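Long-range contact in probable arabinosyltransferase B (Mycobacterium tuberculosis H37Rv, PDB 7BVF), which is a membrane-bound arabinosyltransferase that polymerises arabinose into the arabinan of cell-wall arabinogalactan and binds the drug ethambutol: residues P616-L629 / G694-V707. Sequence-based numbering, arbitrary orientation.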
loop_
_atom_site.group_PDB
_atom_site.type_symbol
_atom_site.label_atom_id
_atom_site.label_comp_id
_atom_site.label_asym_id
_atom_site.label_seq_id
_atom_site.Cartn_x
_atom_site.Cartn_y
_atom_site.Cartn_z
ATOM N N PRO A 616 -40.972 1.658 -14.017
ATOM C CA PRO A 616 -42.141 0.960 -13.462
ATOM C C PRO A 616 -42.939 0.148 -14.471
ATOM O O PRO A 616 -43.932 -0.487 -14.108
ATOM C CB PRO A 616 -42.987 2.106 -12.897
ATOM C CG PRO A 616 -42.014 3.167 -12.592
ATOM C CD PRO A 616 -40.980 3.088 -13.670
ATOM N N SER A 617 -42.527 0.163 -15.737
ATOM C CA SER A 617 -43.195 -0.615 -16.768
ATOM C C SER A 617 -42.454 -1.893 -17.129
ATOM O O SER A 617 -43.071 -2.817 -17.669
ATOM C CB SER A 617 -43.383 0.232 -18.029
ATOM O OG SER A 617 -43.908 1.506 -17.705
ATOM N N VAL A 618 -41.157 -1.969 -16.849
ATOM C CA VAL A 618 -40.374 -3.169 -17.102
ATOM C C VAL A 618 -40.075 -3.921 -15.812
ATOM O O VAL A 618 -40.069 -5.152 -15.796
ATOM C CB VAL A 618 -39.075 -2.805 -17.850
ATOM C CG1 VAL A 618 -38.231 -4.039 -18.087
ATOM C CG2 VAL A 618 -39.400 -2.130 -19.164
ATOM N N LEU A 619 -39.841 -3.198 -14.724
ATOM C CA LEU A 619 -39.613 -3.782 -13.405
ATOM C C LEU A 619 -40.871 -3.505 -12.589
ATOM O O LEU A 619 -41.062 -2.398 -12.084
ATOM C CB LEU A 619 -38.364 -3.191 -12.763
ATOM C CG LEU A 619 -37.532 -4.081 -11.848
ATOM C CD1 LEU A 619 -37.029 -5.269 -12.613
ATOM C CD2 LEU A 619 -36.368 -3.298 -11.295
ATOM N N ARG A 620 -41.722 -4.520 -12.459
ATOM C CA ARG A 620 -43.101 -4.325 -12.033
ATOM C C ARG A 620 -43.304 -4.362 -10.524
ATOM O O ARG A 620 -44.311 -3.833 -10.045
ATOM C CB ARG A 620 -43.996 -5.384 -12.682
ATOM C CG ARG A 620 -43.916 -5.407 -14.196
ATOM C CD ARG A 620 -44.417 -6.718 -14.768
ATOM N NE ARG A 620 -43.388 -7.750 -14.769
ATOM C CZ ARG A 620 -43.540 -8.950 -15.317
ATOM N NH1 ARG A 620 -44.679 -9.266 -15.909
ATOM N NH2 ARG A 620 -42.555 -9.833 -15.276
ATOM N N TRP A 621 -42.396 -4.965 -9.766
ATOM C CA TRP A 621 -42.556 -5.098 -8.325
ATOM C C TRP A 621 -41.803 -3.988 -7.607
ATOM O O TRP A 621 -40.684 -3.638 -7.985
ATOM C CB TRP A 621 -42.065 -6.465 -7.847
ATOM C CG TRP A 621 -42.463 -6.803 -6.445
ATOM C CD1 TRP A 621 -43.397 -6.173 -5.684
ATOM C CD2 TRP A 621 -41.936 -7.857 -5.637
ATOM N NE1 TRP A 621 -43.482 -6.763 -4.450
ATOM C CE2 TRP A 621 -42.594 -7.803 -4.397
ATOM C CE3 TRP A 621 -40.971 -8.842 -5.842
ATOM C CZ2 TRP A 621 -42.321 -8.694 -3.370
ATOM C CZ3 TRP A 621 -40.700 -9.725 -4.819
ATOM C CH2 TRP A 621 -41.371 -9.646 -3.600
ATOM N N SER A 622 -42.425 -3.443 -6.560
ATOM C CA SER A 622 -41.856 -2.297 -5.861
ATOM C C SER A 622 -40.592 -2.658 -5.098
ATOM O O SER A 622 -39.728 -1.796 -4.903
ATOM C CB SER A 622 -42.885 -1.713 -4.902
ATOM O OG SER A 622 -44.015 -1.240 -5.603
ATOM N N ARG A 623 -40.471 -3.905 -4.644
ATOM C CA ARG A 623 -39.291 -4.304 -3.887
ATOM C C ARG A 623 -38.025 -4.154 -4.717
ATOM O O ARG A 623 -37.001 -3.671 -4.222
ATOM C CB ARG A 623 -39.445 -5.741 -3.406
ATOM C CG ARG A 623 -38.332 -6.211 -2.503
ATOM C CD ARG A 623 -38.193 -7.714 -2.554
ATOM N NE ARG A 623 -37.589 -8.152 -3.802
ATOM C CZ ARG A 623 -37.391 -9.420 -4.133
ATOM N NH1 ARG A 623 -36.831 -9.722 -5.291
ATOM N NH2 ARG A 623 -37.751 -10.385 -3.305
ATOM N N ASN A 624 -38.083 -4.539 -5.992
ATOM C CA ASN A 624 -36.910 -4.451 -6.854
ATOM C C ASN A 624 -36.513 -3.002 -7.112
ATOM O O ASN A 624 -35.322 -2.662 -7.098
ATOM C CB ASN A 624 -37.191 -5.176 -8.163
ATOM C CG ASN A 624 -37.768 -6.555 -7.950
ATOM O OD1 ASN A 624 -37.377 -7.266 -7.033
ATOM N ND2 ASN A 624 -38.705 -6.940 -8.800
ATOM N N ARG A 625 -37.494 -2.129 -7.340
ATOM C CA ARG A 625 -37.188 -0.729 -7.599
ATOM C C ARG A 625 -36.650 -0.036 -6.351
ATOM O O ARG A 625 -35.724 0.781 -6.437
ATOM C CB ARG A 625 -38.430 -0.028 -8.146
ATOM C CG ARG A 625 -38.770 -0.493 -9.553
ATOM C CD ARG A 625 -39.939 0.241 -10.176
ATOM N NE ARG A 625 -41.239 -0.185 -9.668
ATOM C CZ ARG A 625 -42.074 0.600 -8.999
ATOM N NH1 ARG A 625 -41.744 1.855 -8.748
ATOM N NH2 ARG A 625 -43.241 0.132 -8.586
ATOM N N MET A 626 -37.194 -0.368 -5.177
ATOM C CA MET A 626 -36.623 0.153 -3.940
ATOM C C MET A 626 -35.213 -0.370 -3.707
ATOM O O MET A 626 -34.365 0.359 -3.180
ATOM C CB MET A 626 -37.517 -0.198 -2.755
ATOM C CG MET A 626 -38.789 0.616 -2.678
ATOM S SD MET A 626 -38.479 2.383 -2.532
ATOM C CE MET A 626 -37.452 2.424 -1.071
ATOM N N ALA A 627 -34.936 -1.618 -4.090
ATOM C CA ALA A 627 -33.581 -2.140 -3.961
ATOM C C ALA A 627 -32.611 -1.387 -4.861
ATOM O O ALA A 627 -31.481 -1.087 -4.458
ATOM C CB ALA A 627 -33.562 -3.632 -4.282
ATOM N N PHE A 628 -33.035 -1.064 -6.084
ATOM C CA PHE A 628 -32.172 -0.276 -6.962
ATOM C C PHE A 628 -31.931 1.121 -6.399
ATOM O O PHE A 628 -30.811 1.642 -6.470
ATOM C CB PHE A 628 -32.770 -0.187 -8.363
ATOM C CG PHE A 628 -31.914 0.573 -9.334
ATOM C CD1 PHE A 628 -30.749 0.021 -9.831
ATOM C CD2 PHE A 628 -32.271 1.844 -9.746
ATOM C CE1 PHE A 628 -29.961 0.717 -10.720
ATOM C CE2 PHE A 628 -31.486 2.544 -10.635
ATOM C CZ PHE A 628 -30.330 1.980 -11.120
ATOM N N LEU A 629 -32.967 1.743 -5.835
ATOM C CA LEU A 629 -32.791 3.057 -5.222
ATOM C C LEU A 629 -31.820 2.998 -4.045
ATOM O O LEU A 629 -30.976 3.890 -3.876
ATOM C CB LEU A 629 -34.144 3.603 -4.777
ATOM C CG LEU A 629 -34.200 5.069 -4.372
ATOM C CD1 LEU A 629 -33.889 5.956 -5.556
ATOM C CD2 LEU A 629 -35.561 5.392 -3.806
ATOM N N GLY A 694 -46.585 -1.448 -1.703
ATOM C CA GLY A 694 -46.180 -0.143 -2.178
ATOM C C GLY A 694 -46.540 0.098 -3.627
ATOM O O GLY A 694 -45.805 -0.305 -4.530
ATOM N N GLU A 695 -47.669 0.771 -3.858
ATOM C CA GLU A 695 -48.096 1.103 -5.212
ATOM C C GLU A 695 -48.701 2.498 -5.295
ATOM O O GLU A 695 -49.318 2.825 -6.316
ATOM C CB GLU A 695 -49.106 0.075 -5.741
ATOM C CG GLU A 695 -48.584 -1.353 -5.838
ATOM C CD GLU A 695 -47.596 -1.544 -6.973
ATOM O OE1 GLU A 695 -47.618 -0.731 -7.918
ATOM O OE2 GLU A 695 -46.799 -2.505 -6.920
ATOM N N GLY A 696 -48.557 3.320 -4.262
ATOM C CA GLY A 696 -49.075 4.669 -4.288
ATOM C C GLY A 696 -48.313 5.541 -5.264
ATOM O O GLY A 696 -47.393 5.109 -5.958
ATOM N N ARG A 697 -48.706 6.813 -5.312
ATOM C CA ARG A 697 -48.088 7.734 -6.255
ATOM C C ARG A 697 -46.752 8.274 -5.768
ATOM O O ARG A 697 -45.945 8.713 -6.592
ATOM C CB ARG A 697 -49.038 8.896 -6.566
ATOM C CG ARG A 697 -49.143 9.959 -5.481
ATOM C CD ARG A 697 -50.145 9.568 -4.405
ATOM N NE ARG A 697 -50.460 10.680 -3.513
ATOM C CZ ARG A 697 -51.111 10.551 -2.361
ATOM N NH1 ARG A 697 -51.355 11.617 -1.612
ATOM N NH2 ARG A 697 -51.515 9.355 -1.957
ATOM N N LEU A 698 -46.480 8.225 -4.463
ATOM C CA LEU A 698 -45.226 8.769 -3.951
ATOM C C LEU A 698 -44.034 7.923 -4.385
ATOM O O LEU A 698 -43.091 8.430 -5.005
ATOM C CB LEU A 698 -45.282 8.877 -2.429
ATOM C CG LEU A 698 -43.944 9.159 -1.741
ATOM C CD1 LEU A 698 -43.395 10.513 -2.159
ATOM C CD2 LEU A 698 -44.082 9.080 -0.233
ATOM N N ILE A 699 -44.046 6.629 -4.049
ATOM C CA ILE A 699 -42.936 5.759 -4.425
ATOM C C ILE A 699 -43.009 5.325 -5.876
ATOM O O ILE A 699 -42.038 4.763 -6.393
ATOM C CB ILE A 699 -42.861 4.512 -3.526
ATOM C CG1 ILE A 699 -43.886 3.472 -3.962
ATOM C CG2 ILE A 699 -43.088 4.891 -2.076
ATOM C CD1 ILE A 699 -43.625 2.107 -3.389
ATOM N N ARG A 700 -44.134 5.562 -6.546
ATOM C CA ARG A 700 -44.172 5.419 -7.994
ATOM C C ARG A 700 -43.540 6.617 -8.681
ATOM O O ARG A 700 -42.969 6.474 -9.766
ATOM C CB ARG A 700 -45.612 5.241 -8.469
ATOM C CG ARG A 700 -45.764 5.111 -9.968
ATOM C CD ARG A 700 -47.157 4.644 -10.341
ATOM N NE ARG A 700 -47.206 4.156 -11.714
ATOM C CZ ARG A 700 -46.865 2.927 -12.081
ATOM N NH1 ARG A 700 -46.454 2.052 -11.174
ATOM N NH2 ARG A 700 -46.940 2.570 -13.355
ATOM N N ALA A 701 -43.617 7.795 -8.061
ATOM C CA ALA A 701 -43.013 8.991 -8.631
ATOM C C ALA A 701 -41.512 9.022 -8.382
ATOM O O ALA A 701 -40.727 9.267 -9.302
ATOM C CB ALA A 701 -43.678 10.241 -8.052
ATOM N N LEU A 702 -41.093 8.773 -7.146
ATOM C CA LEU A 702 -39.675 8.887 -6.819
ATOM C C LEU A 702 -38.837 7.725 -7.345
ATOM O O LEU A 702 -37.648 7.652 -7.023
ATOM C CB LEU A 702 -39.481 9.034 -5.305
ATOM C CG LEU A 702 -39.896 7.938 -4.326
ATOM C CD1 LEU A 702 -38.761 6.980 -4.070
ATOM C CD2 LEU A 702 -40.344 8.563 -3.024
ATOM N N THR A 703 -39.408 6.827 -8.150
ATOM C CA THR A 703 -38.656 5.729 -8.749
ATOM C C THR A 703 -38.836 5.664 -10.262
ATOM O O THR A 703 -38.639 4.603 -10.859
ATOM C CB THR A 703 -39.048 4.393 -8.120
ATOM O OG1 THR A 703 -40.471 4.241 -8.163
ATOM C CG2 THR A 703 -38.581 4.321 -6.681
ATOM N N THR A 704 -39.207 6.775 -10.897
ATOM C CA THR A 704 -39.328 6.816 -12.348
ATOM C C THR A 704 -38.014 7.169 -13.032
ATOM O O THR A 704 -37.723 6.647 -14.114
ATOM C CB THR A 704 -40.405 7.818 -12.767
ATOM O OG1 THR A 704 -40.289 9.007 -11.977
ATOM C CG2 THR A 704 -41.787 7.226 -12.593
ATOM N N ALA A 705 -37.215 8.045 -12.429
ATOM C CA ALA A 705 -35.944 8.450 -13.014
ATOM C C ALA A 705 -34.994 8.946 -11.934
ATOM O O ALA A 705 -34.889 10.158 -11.715
ATOM C CB ALA A 705 -36.161 9.538 -14.062
ATOM N N PRO A 706 -34.301 8.052 -11.225
ATOM C CA PRO A 706 -33.361 8.501 -10.192
ATOM C C PRO A 706 -31.964 8.805 -10.717
ATOM O O PRO A 706 -31.257 9.650 -10.157
ATOM C CB PRO A 706 -33.349 7.326 -9.210
ATOM C CG PRO A 706 -33.653 6.139 -10.044
ATOM C CD PRO A 706 -34.472 6.589 -11.224
ATOM N N VAL A 707 -31.562 8.142 -11.796
ATOM C CA VAL A 707 -30.225 8.315 -12.362
ATOM C C VAL A 707 -30.070 9.708 -12.969
ATOM O O VAL A 707 -29.046 10.364 -12.716
ATOM C CB VAL A 707 -29.909 7.226 -13.401
ATOM C CG1 VAL A 707 -28.488 7.376 -13.903
ATOM C CG2 VAL A 707 -30.127 5.849 -12.814
#
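P616 packs its CB against one face of the R700 guanidinium: CB is 3.9 Å from R700 NH1 and about as far from CZ and NH2, near-equal spacings that place it over the flat of the group rather than at its rim. The R700 chain, extended from CG to NE with CG anti to the backbone N (chi1 179°), spans the distance. The neighbouring CG of P616 meets T704 CG2 at 4.1 Å. S622, in the first turn of helix 622-639, sets its CB against the G694 backbone, with I699 CD1 4.2 Å from S622 CB; the position of OG is doubtful, leaving its polar partner undecided. Residues 616-621 are part of the connection leading from helix 603-613 into helix 622-639 of this GT-C-type transferase, while residues 694-705 form the later part of the link from helix 668-687 to helix 706-727; they include the short helix 697-701, whose axis lies 52° from that of 622-629. At this end of the bundle R623 faces a lipid partner outside the two segments, its NH1 making a long, weak ion pair with a bound cardiolipin. R625 reaches across at about a right angle to T703 and presents its guanidinium edge, NH1 standing 2.8 Å from T703 OG1, which lies in the guanidinium plane. A bend at chi3 (-76°) swings the group round, and its NE makes a weak, bent bond (3.3 Å) to L619 O, within its own segment. F628 offers its ring edge, CE2 lying 4.2 Å from V707 CG2, with P706 CG also near the ring plane. L629 divides its branches, CD2 meeting L702 CD1 at 3.6 Å and CD1 resting against P706 CB.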